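Side-chain contacts in sortase family protein (Streptococcus agalactiae, PDB 4D7W), which probably acts as a class C sortase, a transpeptidase of the sortase family tied to the assembly of pilus type 2B on the bacterial surface: residues 66-69 / 70-73; 134-138 / 139-143. One frame throughout, in Å; residues are numbered along the deposited sequence.

Interaction 1. Residues 66-69 / 70-73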
# COMPACT_ATOMS: atom_id res chain seq x y z
N ILE A 66 -3.38 3.19 6.36
CA ILE A 66 -2.04 3.73 6.42
C ILE A 66 -2.03 4.99 7.28
O ILE A 66 -2.99 5.76 7.28
CB ILE A 66 -1.49 4.05 5.02
CG1 ILE A 66 -0.05 4.54 5.10
CG2 ILE A 66 -2.39 5.07 4.32
CD1 ILE A 66 0.55 4.86 3.74
N SER A 67 -0.93 5.18 8.01
CA SER A 67 -0.77 6.32 8.92
C SER A 67 0.53 7.03 8.63
O SER A 67 1.60 6.40 8.62
CB SER A 67 -0.77 5.87 10.38
OG SER A 67 -2.03 5.36 10.76
N ILE A 68 0.44 8.34 8.40
CA ILE A 68 1.61 9.15 8.10
C ILE A 68 1.57 10.39 8.98
O ILE A 68 1.21 11.48 8.52
CB ILE A 68 1.65 9.57 6.63
CG1 ILE A 68 1.30 8.39 5.73
CG2 ILE A 68 3.02 10.14 6.27
CD1 ILE A 68 1.30 8.72 4.27
N PRO A 69 1.95 10.21 10.26
CA PRO A 69 1.88 11.20 11.34
C PRO A 69 2.43 12.55 10.94
O PRO A 69 1.87 13.56 11.35
CB PRO A 69 2.75 10.57 12.43
CG PRO A 69 2.55 9.10 12.24
CD PRO A 69 2.47 8.91 10.74
N LYS A 70 3.49 12.58 10.15
CA LYS A 70 4.13 13.84 9.82
C LYS A 70 3.19 14.77 9.05
O LYS A 70 3.22 15.99 9.24
CB LYS A 70 5.41 13.61 9.03
CG LYS A 70 6.21 14.89 8.89
CD LYS A 70 7.45 14.69 8.04
CE LYS A 70 8.34 15.93 8.10
NZ LYS A 70 9.51 15.79 7.19
N ILE A 71 2.33 14.21 8.20
CA ILE A 71 1.43 15.02 7.39
C ILE A 71 -0.03 14.77 7.74
O ILE A 71 -0.93 15.14 6.98
CB ILE A 71 1.64 14.77 5.88
CG1 ILE A 71 1.33 13.30 5.54
CG2 ILE A 71 3.05 15.14 5.47
CD1 ILE A 71 1.64 12.92 4.10
N ASN A 72 -0.27 14.15 8.89
CA ASN A 72 -1.61 13.97 9.45
C ASN A 72 -2.58 13.23 8.53
O ASN A 72 -3.74 13.63 8.35
CB ASN A 72 -2.20 15.33 9.81
CG ASN A 72 -1.28 16.14 10.71
OD1 ASN A 72 -0.63 17.08 10.26
ND2 ASN A 72 -1.22 15.77 11.98
N ILE A 73 -2.09 12.14 7.96
CA ILE A 73 -2.89 11.28 7.12
C ILE A 73 -3.17 9.97 7.82
O ILE A 73 -2.26 9.31 8.35
CB ILE A 73 -2.19 11.00 5.77
CG1 ILE A 73 -2.08 12.28 4.93
CG2 ILE A 73 -2.92 9.90 5.01
CD1 ILE A 73 -3.43 12.90 4.54
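The carbonyl oxygen of Ile-68 is gripped by two backbone N-H groups from the turn that follows it. Ile-71 N donates at 3.0 Å to Ile-68 O, bent to 144° at the hydrogen and coming from above the carbonyl plane, whereas Ile-73 N reaches the same Ile-68 O almost straight but at 3.4 Å, a weak bond. The return bond is the shorter one: Ile-68 N gives its hydrogen to Ile-73 O at 2.9 Å. Together the two bonds between Ile-68 and Ile-73 make an antiparallel hydrogen-bonded pair, and because Asn-72 also faces Ile-68, the irregularity is a G1 beta bulge. Asn-72 has the positive phi (58°) that this bulge commonly asks for, and its N makes a weak bond to Pro-69 O. Ser-67 CA adds a CA-H...O contact to Ile-73 O.

Beside this turn the side chains of Ile-68 and Ile-71 run alongside each other in the same direction, with Ile-68 CG2 3.7 Å from Ile-71 CG1. Ile-71 CG1 is wedged between its own backbone N and carbonyl carbon (chi1 62°), a rotation that lays CG1 and CD1 against the Ile-68 branch. Ile-73 meets Ile-68 more distantly, CB to CB at 4.2 Å, before its end turns off. Lys-70 stretches away, fully extended, and its NZ is held by a salt bridge to Asp-131 and by the carbonyl of Lys-126.

The turn connects strand 62-68 to strand 73-79. On the inner side, Ile-68 packs on Trp-133 of strand 132-137, Leu-171 of strand 167-175 and the loop residues Phe-121 and Leu-127, while Arg-119 of strand 118-120 binds Asn-72 O.

Interaction 2. Residues 134-138 / 139-143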
# COMPACT_ATOMS: atom_id res chain seq x y z
N THR A 134 3.28 3.88 8.90
CA THR A 134 2.86 2.53 9.25
C THR A 134 1.62 2.17 8.46
O THR A 134 0.81 3.04 8.11
CB THR A 134 2.56 2.38 10.74
OG1 THR A 134 1.46 3.22 11.09
CG2 THR A 134 3.77 2.75 11.60
N VAL A 135 1.49 0.88 8.14
CA VAL A 135 0.24 0.34 7.65
C VAL A 135 -0.23 -0.64 8.73
O VAL A 135 0.56 -1.38 9.32
CB VAL A 135 0.39 -0.36 6.27
CG1 VAL A 135 0.77 0.67 5.19
CG2 VAL A 135 1.44 -1.41 6.33
N SER A 136 -1.52 -0.59 9.02
CA SER A 136 -2.11 -1.44 10.03
C SER A 136 -2.99 -2.43 9.31
O SER A 136 -3.86 -2.04 8.54
CB SER A 136 -2.91 -0.63 11.04
OG SER A 136 -2.08 0.40 11.56
N ILE A 137 -2.72 -3.71 9.52
CA ILE A 137 -3.43 -4.77 8.81
C ILE A 137 -3.84 -5.81 9.85
O ILE A 137 -2.99 -6.36 10.56
CB ILE A 137 -2.54 -5.37 7.70
CG1 ILE A 137 -2.30 -4.33 6.59
CG2 ILE A 137 -3.16 -6.64 7.13
CD1 ILE A 137 -1.07 -4.58 5.79
N LEU A 138 -5.14 -6.04 9.98
CA LEU A 138 -5.66 -6.86 11.07
C LEU A 138 -5.18 -6.29 12.41
O LEU A 138 -5.33 -5.09 12.68
CB LEU A 138 -5.21 -8.32 10.90
CG LEU A 138 -5.69 -8.91 9.57
CD1 LEU A 138 -5.32 -10.36 9.44
CD2 LEU A 138 -7.19 -8.74 9.41
N ASN A 139 -4.59 -7.14 13.24
CA ASN A 139 -4.11 -6.70 14.55
C ASN A 139 -2.62 -6.32 14.55
O ASN A 139 -2.00 -6.23 15.61
CB ASN A 139 -4.35 -7.80 15.58
CG ASN A 139 -3.54 -9.07 15.29
OD1 ASN A 139 -3.37 -9.47 14.12
ND2 ASN A 139 -3.04 -9.72 16.34
N GLU A 140 -2.04 -6.10 13.37
CA GLU A 140 -0.60 -5.91 13.32
C GLU A 140 -0.16 -4.62 12.66
O GLU A 140 -0.88 -4.02 11.87
CB GLU A 140 0.04 -7.09 12.60
CG GLU A 140 0.26 -8.28 13.55
CD GLU A 140 0.27 -9.61 12.84
OE1 GLU A 140 0.01 -9.62 11.62
OE2 GLU A 140 0.54 -10.63 13.50
N THR A 141 1.05 -4.20 12.99
CA THR A 141 1.61 -2.96 12.50
C THR A 141 2.85 -3.24 11.67
O THR A 141 3.66 -4.11 12.02
CB THR A 141 1.94 -2.01 13.65
OG1 THR A 141 0.72 -1.56 14.24
CG2 THR A 141 2.70 -0.81 13.15
N TYR A 142 2.95 -2.53 10.54
CA TYR A 142 4.09 -2.64 9.63
C TYR A 142 4.69 -1.26 9.42
O TYR A 142 4.00 -0.37 8.95
CB TYR A 142 3.66 -3.24 8.29
CG TYR A 142 3.05 -4.60 8.46
CD1 TYR A 142 1.71 -4.74 8.85
CD2 TYR A 142 3.81 -5.75 8.29
CE1 TYR A 142 1.15 -5.98 9.06
CE2 TYR A 142 3.25 -7.01 8.49
CZ TYR A 142 1.92 -7.11 8.87
OH TYR A 142 1.37 -8.34 9.05
N THR A 143 5.96 -1.10 9.75
CA THR A 143 6.58 0.22 9.71
C THR A 143 7.58 0.34 8.57
O THR A 143 8.39 -0.57 8.34
CB THR A 143 7.29 0.54 11.02
OG1 THR A 143 6.40 0.23 12.10
CG2 THR A 143 7.72 2.01 11.06
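Val-135 packs closely against Tyr-142, its CG2 lying 3.5 Å from Tyr-142 CB, with the two side chains crossing at about a right angle. Beneath them the backbones are joined both ways: Val-135 N to Tyr-142 O and Tyr-142 N to Val-135 O, each 2.9 Å long. Val-135 O also lies in the plane of the phenol ring, at its edge, 3.6 Å from Tyr-142 CD1. With CG anti to its own carbonyl carbon (chi1 -58°), Tyr-142 carries the ring towards the turn, diagonally across to Ile-137, whose CB is 4.0 Å from Tyr-142 CE1. This buried face continues onto Ile-100.

On the other face Thr-134, Ser-136 and Thr-141 are partly exposed and more loosely packed: Thr-134 and Thr-141 touch through methyls, CG2 to CG2 at 4.0 Å. Thr-134 CG2 comes nearer, 3.7 Å, to OG1 of buried Thr-143, which is bonded to Asn-193. Exposed Asn-139 has a buried OD1 with no partner in the model, while Leu-138 packs onto Ile-23 and Ile-24 of helix 17-31. Leu-138, with positive phi (56°), and Asn-139 are the central residues of the type II' turn from Ile-137 to Glu-140, closing an antiparallel beta hairpin with a two-residue loop within the sortase beta-barrel fold.

Interactions 1 and 2 belong to one sheet, in which strands 62-68 and 132-137 are antiparallel neighbours, and their centres are 14 Å apart. They meet directly where Ser-67 N lies 2.8 Å from Thr-134 O, a probable hydrogen bond. Beside it, Ile-66 CG1 packs 4.0 Å from Val-135 CG1, bringing the buried faces of both together. Strand 62-68 thus lies between strands 73-79 and 132-137: the bulged turn of interaction 1 joins it to the first, and the second belongs to the hairpin of interaction 2, whose strand 140-152 pairs in turn with strand 182-191. Both contacts are part of the framework of the sortase beta-barrel.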